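Local coordinates for ARO (armadillo repeats only protein) (Plasmodium falciparum Santa Lucia, PDB 5EWP), which probably helps to translocate and attach rhoptries to the apical pole of the parasite, using an armadillo-repeat scaffold to bind other proteins, at residues 199-204 against 217-222; 123-128 against 153-158. All coordinates share one frame; numbering follows the deposited sequence.

Contact 1 of 2, residues 199-204 against 217-222; sequences YHLEDF and EAVKNS
Two serine hydroxyls grip the carbonyl oxygen of Val219, the residue whose side chain meets both Leu201 and Phe204 on the facing helix. Ser222 OG donates to Val219 O at 2.7 Å. The hydroxyl approaches tilted 26° from the carbonyl plane. Ser224 OG also hydrogen-bonds to this oxygen, and the backbone N-H of Ser224 bonds in turn to Ser222 OG, so the end of helix 213-220 is knitted to the start of the next helix. Between Val219 and Ser224, Asn221 is the centre of an inverse gamma turn.

The contact itself is apolar. One branch of Val219 does the touching: CG2, set beside the backbone N because CG1 takes the anti place (chi1 178°). Phe204 CD2 lies 4.0 Å from Val219 CG2, which approaches the ring obliquely, and the phenylalanine and valine side chains point in opposing senses and pass one beside the other. Further round the ring the approach is edge-on, Ala218 CB standing near its plane at 4.2 Å from Phe204 CE2. Leu201 adds a looser touch through CD2, 4.3 Å from Val219 CG2. Helix 160-168 covers Phe204 with Phe166 and Leu167, while Leu250 of helix 237-250 rests on Val219.

The end of helix 192-205 and the short helix 213-220, linked through a two-stranded hairpin, thus meet through apolar side chains, an arrangement consistent with the helix-on-helix packing that builds the hydrophobic core of an armadillo fold.

Contact 2 of 2, residues 123-128 against 153-158; sequences CMFESG and RNIFVL
Ile155 on helix 142-156 meets both Met124 and Phe125, and its branched side chain gives each neighbour a methyl of its own. From CB, the short branch CG2 stands anti to the backbone N and is directed at Phe125, where it lies 3.9 Å from Phe125 CB. The same methyl comes to 4.1 Å from Phe125 CD1, meeting the ring at its edge and near its plane. The longer branch leaves through CG1, beside the backbone N (chi1 -67°), and continues almost extended to its tip. There CD1 sits 3.7 Å from Met124 CB and 4.0 Å from Met124 SD. The extended methionine crosses the isoleucine at about a right angle, and CD1 touches both its root and its sulfur.

Just after Met124 and Phe125 the helix ends in a Schellman motif closed at Gly128, whose positive phi (90°) carries the chain out of the last turn. Ser127 OG bonds back to Cys123 O at 2.7 Å in that same turn.

Two other helices border the contact. Ile88 of helix 87-95 packs against Met124, and Tyr162 of helix 160-168 stacks on the Phe125 ring while also touching Ile155. The meeting point of helices 118-126 and 142-156 is therefore flanked by both an earlier and a later helix of the chain.

In the fold
Both segments of contact 2 precede those of contact 1 in the chain, and the centres of the two contacts lie about 17 Å apart. They nevertheless meet directly. Helix 142-156, from contact 2, packs on helix 192-205, from contact 1, and Arg153 NE forms a salt bridge to Asp203 OD2 at 2.8 Å. Phe156 also packs against the backbone of His200 and Phe204. Helix 160-168 borders both contacts. This succession is consistent with an armadillo-type array in which successive helix layers pack on one another, probably giving this protein an elongated surface for partners.

Contact 1 of 2, residues 199-204 against 217-222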
loop_
_atom_site.group_PDB
_atom_site.type_symbol
_atom_site.label_atom_id
_atom_site.label_comp_id
_atom_site.label_asym_id
_atom_site.label_seq_id
_atom_site.Cartn_x
_atom_site.Cartn_y
_atom_site.Cartn_z
ATOM N N TYR A 199 -3.948 -8.459 -11.899
ATOM C CA TYR A 199 -5.289 -7.998 -11.547
ATOM C C TYR A 199 -5.356 -6.480 -11.422
ATOM O O TYR A 199 -6.361 -5.864 -11.762
ATOM C CB TYR A 199 -5.748 -8.666 -10.257
ATOM C CG TYR A 199 -5.883 -10.166 -10.366
ATOM C CD1 TYR A 199 -6.289 -10.774 -11.555
ATOM C CD2 TYR A 199 -5.605 -10.979 -9.276
ATOM C CE1 TYR A 199 -6.412 -12.160 -11.644
ATOM C CE2 TYR A 199 -5.724 -12.353 -9.355
ATOM C CZ TYR A 199 -6.123 -12.939 -10.530
ATOM O OH TYR A 199 -6.223 -14.311 -10.567
ATOM N N HIS A 200 -4.290 -5.868 -10.909
ATOM C CA HIS A 200 -4.266 -4.415 -10.815
ATOM C C HIS A 200 -4.330 -3.773 -12.205
ATOM O O HIS A 200 -5.038 -2.789 -12.412
ATOM C CB HIS A 200 -3.008 -3.935 -10.071
ATOM C CG HIS A 200 -2.919 -4.401 -8.648
ATOM N ND1 HIS A 200 -4.028 -4.734 -7.896
ATOM C CD2 HIS A 200 -1.843 -4.596 -7.841
ATOM C CE1 HIS A 200 -3.641 -5.101 -6.685
ATOM N NE2 HIS A 200 -2.320 -5.033 -6.628
ATOM N N LEU A 201 -3.566 -4.319 -13.150
ATOM C CA LEU A 201 -3.546 -3.793 -14.506
ATOM C C LEU A 201 -4.912 -3.922 -15.179
ATOM O O LEU A 201 -5.368 -2.994 -15.842
ATOM C CB LEU A 201 -2.469 -4.505 -15.328
ATOM C CG LEU A 201 -1.043 -4.116 -14.930
ATOM C CD1 LEU A 201 -0.021 -5.091 -15.526
ATOM C CD2 LEU A 201 -0.744 -2.677 -15.351
ATOM N N GLU A 202 -5.571 -5.057 -14.981
ATOM C CA GLU A 202 -6.925 -5.228 -15.488
ATOM C C GLU A 202 -7.864 -4.177 -14.899
ATOM O O GLU A 202 -8.673 -3.584 -15.623
ATOM C CB GLU A 202 -7.444 -6.635 -15.180
ATOM C CG GLU A 202 -6.775 -7.731 -15.994
ATOM C CD GLU A 202 -7.384 -9.099 -15.745
ATOM O OE1 GLU A 202 -7.814 -9.360 -14.601
ATOM O OE2 GLU A 202 -7.429 -9.915 -16.694
ATOM N N ASP A 203 -7.751 -3.939 -13.591
ATOM C CA ASP A 203 -8.614 -2.970 -12.920
ATOM C C ASP A 203 -8.370 -1.547 -13.394
ATOM O O ASP A 203 -9.270 -0.704 -13.354
ATOM C CB ASP A 203 -8.434 -3.065 -11.399
ATOM C CG ASP A 203 -9.026 -4.346 -10.834
ATOM O OD1 ASP A 203 -9.720 -5.060 -11.599
ATOM O OD2 ASP A 203 -8.824 -4.640 -9.641
ATOM N N PHE A 204 -7.149 -1.285 -13.839
ATOM C CA PHE A 204 -6.804 -0.009 -14.449
ATOM C C PHE A 204 -7.480 0.128 -15.815
ATOM O O PHE A 204 -8.048 1.166 -16.136
ATOM C CB PHE A 204 -5.282 0.116 -14.609
ATOM C CG PHE A 204 -4.832 1.431 -15.176
ATOM C CD1 PHE A 204 -4.722 2.546 -14.365
ATOM C CD2 PHE A 204 -4.496 1.547 -16.515
ATOM C CE1 PHE A 204 -4.302 3.771 -14.877
ATOM C CE2 PHE A 204 -4.061 2.756 -17.037
ATOM C CZ PHE A 204 -3.967 3.876 -16.222
ATOM N N GLU A 217 -4.386 1.458 -24.134
ATOM C CA GLU A 217 -3.209 1.864 -24.890
ATOM C C GLU A 217 -2.035 2.141 -23.961
ATOM O O GLU A 217 -0.883 1.862 -24.299
ATOM C CB GLU A 217 -3.509 3.104 -25.731
ATOM N N ALA A 218 -2.330 2.693 -22.789
ATOM C CA ALA A 218 -1.291 2.960 -21.797
ATOM C C ALA A 218 -0.567 1.679 -21.407
ATOM O O ALA A 218 0.668 1.642 -21.337
ATOM C CB ALA A 218 -1.890 3.628 -20.564
ATOM N N VAL A 219 -1.333 0.624 -21.158
ATOM C CA VAL A 219 -0.727 -0.628 -20.732
ATOM C C VAL A 219 0.002 -1.303 -21.905
ATOM O O VAL A 219 1.020 -1.964 -21.716
ATOM C CB VAL A 219 -1.786 -1.567 -20.128
ATOM C CG1 VAL A 219 -1.167 -2.895 -19.716
ATOM C CG2 VAL A 219 -2.454 -0.894 -18.926
ATOM N N LYS A 220 -0.503 -1.101 -23.118
ATOM C CA LYS A 220 0.178 -1.605 -24.308
ATOM C C LYS A 220 1.528 -0.925 -24.473
ATOM O O LYS A 220 2.516 -1.564 -24.837
ATOM C CB LYS A 220 -0.673 -1.388 -25.561
ATOM C CG LYS A 220 -1.813 -2.371 -25.719
ATOM C CD LYS A 220 -2.622 -2.068 -26.980
ATOM C CE LYS A 220 -3.720 -3.095 -27.195
ATOM N NZ LYS A 220 -4.499 -2.842 -28.444
ATOM N N ASN A 221 1.573 0.372 -24.197
ATOM C CA ASN A 221 2.814 1.122 -24.323
ATOM C C ASN A 221 3.707 0.911 -23.106
ATOM O O ASN A 221 4.107 1.870 -22.447
ATOM C CB ASN A 221 2.528 2.613 -24.503
ATOM C CG ASN A 221 1.752 2.910 -25.775
ATOM O OD1 ASN A 221 1.817 2.157 -26.748
ATOM N ND2 ASN A 221 1.008 4.015 -25.770
ATOM N N SER A 222 4.025 -0.350 -22.824
ATOM C CA SER A 222 4.878 -0.705 -21.694
ATOM C C SER A 222 5.475 -2.091 -21.907
ATOM O O SER A 222 5.236 -2.721 -22.936
ATOM C CB SER A 222 4.086 -0.682 -20.375
ATOM O OG SER A 222 3.263 -1.834 -20.268
#

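Contact 2 of 2, residues 123-128 against 153-158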
loop_
_atom_site.group_PDB
_atom_site.type_symbol
_atom_site.label_atom_id
_atom_site.label_comp_id
_atom_site.label_asym_id
_atom_site.label_seq_id
_atom_site.Cartn_x
_atom_site.Cartn_y
_atom_site.Cartn_z
ATOM N N CYS A 123 -9.879 10.389 0.209
ATOM C CA CYS A 123 -9.029 11.242 1.028
ATOM C C CYS A 123 -7.543 11.041 0.703
ATOM O O CYS A 123 -6.775 12.006 0.631
ATOM C CB CYS A 123 -9.287 10.982 2.510
ATOM S SG CYS A 123 -8.366 12.079 3.609
ATOM N N MET A 124 -7.133 9.796 0.500
ATOM C CA MET A 124 -5.740 9.542 0.140
ATOM C C MET A 124 -5.402 10.198 -1.182
ATOM O O MET A 124 -4.342 10.798 -1.317
ATOM C CB MET A 124 -5.448 8.050 0.060
ATOM C CG MET A 124 -5.575 7.363 1.394
ATOM S SD MET A 124 -5.217 5.614 1.219
ATOM C CE MET A 124 -5.949 5.041 2.744
ATOM N N PHE A 125 -6.305 10.110 -2.156
ATOM C CA PHE A 125 -6.012 10.733 -3.429
ATOM C C PHE A 125 -5.874 12.237 -3.260
ATOM O O PHE A 125 -4.909 12.847 -3.722
ATOM C CB PHE A 125 -7.083 10.445 -4.485
ATOM C CG PHE A 125 -6.749 11.051 -5.810
ATOM C CD1 PHE A 125 -5.921 10.384 -6.691
ATOM C CD2 PHE A 125 -7.194 12.326 -6.141
ATOM C CE1 PHE A 125 -5.583 10.959 -7.906
ATOM C CE2 PHE A 125 -6.846 12.916 -7.343
ATOM C CZ PHE A 125 -6.048 12.230 -8.227
ATOM N N GLU A 126 -6.855 12.831 -2.590
ATOM C CA GLU A 126 -6.928 14.277 -2.472
ATOM C C GLU A 126 -5.816 14.844 -1.602
ATOM O O GLU A 126 -5.462 16.015 -1.725
ATOM C CB GLU A 126 -8.297 14.682 -1.934
ATOM C CG GLU A 126 -9.393 14.400 -2.966
ATOM C CD GLU A 126 -10.779 14.855 -2.536
ATOM O OE1 GLU A 126 -10.942 15.253 -1.367
ATOM O OE2 GLU A 126 -11.707 14.804 -3.380
ATOM N N SER A 127 -5.237 13.999 -0.757
ATOM C CA SER A 127 -4.210 14.462 0.155
ATOM C C SER A 127 -2.806 14.214 -0.393
ATOM O O SER A 127 -1.823 14.545 0.274
ATOM C CB SER A 127 -4.386 13.796 1.523
ATOM O OG SER A 127 -5.682 14.041 2.051
ATOM N N GLY A 128 -2.712 13.635 -1.592
ATOM C CA GLY A 128 -1.442 13.499 -2.291
ATOM C C GLY A 128 -0.622 12.238 -2.030
ATOM O O GLY A 128 0.597 12.244 -2.171
ATOM N N ARG A 153 -4.162 0.690 -6.282
ATOM C CA ARG A 153 -5.305 0.130 -7.001
ATOM C C ARG A 153 -6.608 0.464 -6.291
ATOM O O ARG A 153 -7.603 0.829 -6.938
ATOM C CB ARG A 153 -5.157 -1.378 -7.167
ATOM C CG ARG A 153 -6.387 -2.074 -7.790
ATOM C CD ARG A 153 -7.323 -2.615 -6.719
ATOM N NE ARG A 153 -8.556 -3.151 -7.295
ATOM C CZ ARG A 153 -9.669 -3.344 -6.600
ATOM N NH1 ARG A 153 -9.704 -3.035 -5.316
ATOM N NH2 ARG A 153 -10.747 -3.846 -7.190
ATOM N N ASN A 154 -6.611 0.331 -4.966
ATOM C CA ASN A 154 -7.836 0.611 -4.206
ATOM C C ASN A 154 -8.281 2.049 -4.407
ATOM O O ASN A 154 -9.487 2.344 -4.431
ATOM C CB ASN A 154 -7.639 0.293 -2.715
ATOM C CG ASN A 154 -7.554 -1.219 -2.444
ATOM O OD1 ASN A 154 -7.890 -2.029 -3.302
ATOM N ND2 ASN A 154 -7.127 -1.589 -1.243
ATOM N N ILE A 155 -7.312 2.940 -4.584
ATOM C CA ILE A 155 -7.605 4.335 -4.904
ATOM C C ILE A 155 -8.028 4.513 -6.363
ATOM O O ILE A 155 -9.087 5.100 -6.615
ATOM C CB ILE A 155 -6.381 5.246 -4.613
ATOM C CG1 ILE A 155 -6.124 5.292 -3.105
ATOM C CG2 ILE A 155 -6.595 6.658 -5.141
ATOM C CD1 ILE A 155 -4.694 5.758 -2.739
ATOM N N PHE A 156 -7.239 4.033 -7.332
ATOM C CA PHE A 156 -7.506 4.496 -8.698
ATOM C C PHE A 156 -8.741 3.852 -9.328
ATOM O O PHE A 156 -9.276 4.397 -10.288
ATOM C CB PHE A 156 -6.273 4.364 -9.646
ATOM C CG PHE A 156 -5.785 2.947 -9.951
ATOM C CD1 PHE A 156 -6.597 1.992 -10.543
ATOM C CD2 PHE A 156 -4.443 2.625 -9.748
ATOM C CE1 PHE A 156 -6.106 0.727 -10.857
ATOM C CE2 PHE A 156 -3.951 1.374 -10.063
ATOM C CZ PHE A 156 -4.767 0.425 -10.616
ATOM N N VAL A 157 -9.227 2.733 -8.801
ATOM C CA VAL A 157 -10.423 2.138 -9.415
ATOM C C VAL A 157 -11.673 2.997 -9.221
ATOM O O VAL A 157 -12.664 2.821 -9.934
ATOM C CB VAL A 157 -10.724 0.733 -8.884
ATOM C CG1 VAL A 157 -9.603 -0.225 -9.253
ATOM C CG2 VAL A 157 -10.956 0.746 -7.385
ATOM N N LEU A 158 -11.619 3.952 -8.302
ATOM C CA LEU A 158 -12.808 4.727 -7.947
ATOM C C LEU A 158 -13.149 5.856 -8.927
ATOM O O LEU A 158 -14.305 6.291 -8.999
ATOM C CB LEU A 158 -12.633 5.303 -6.542
ATOM C CG LEU A 158 -12.576 4.271 -5.417
ATOM C CD1 LEU A 158 -12.363 4.998 -4.100
ATOM C CD2 LEU A 158 -13.852 3.432 -5.371
#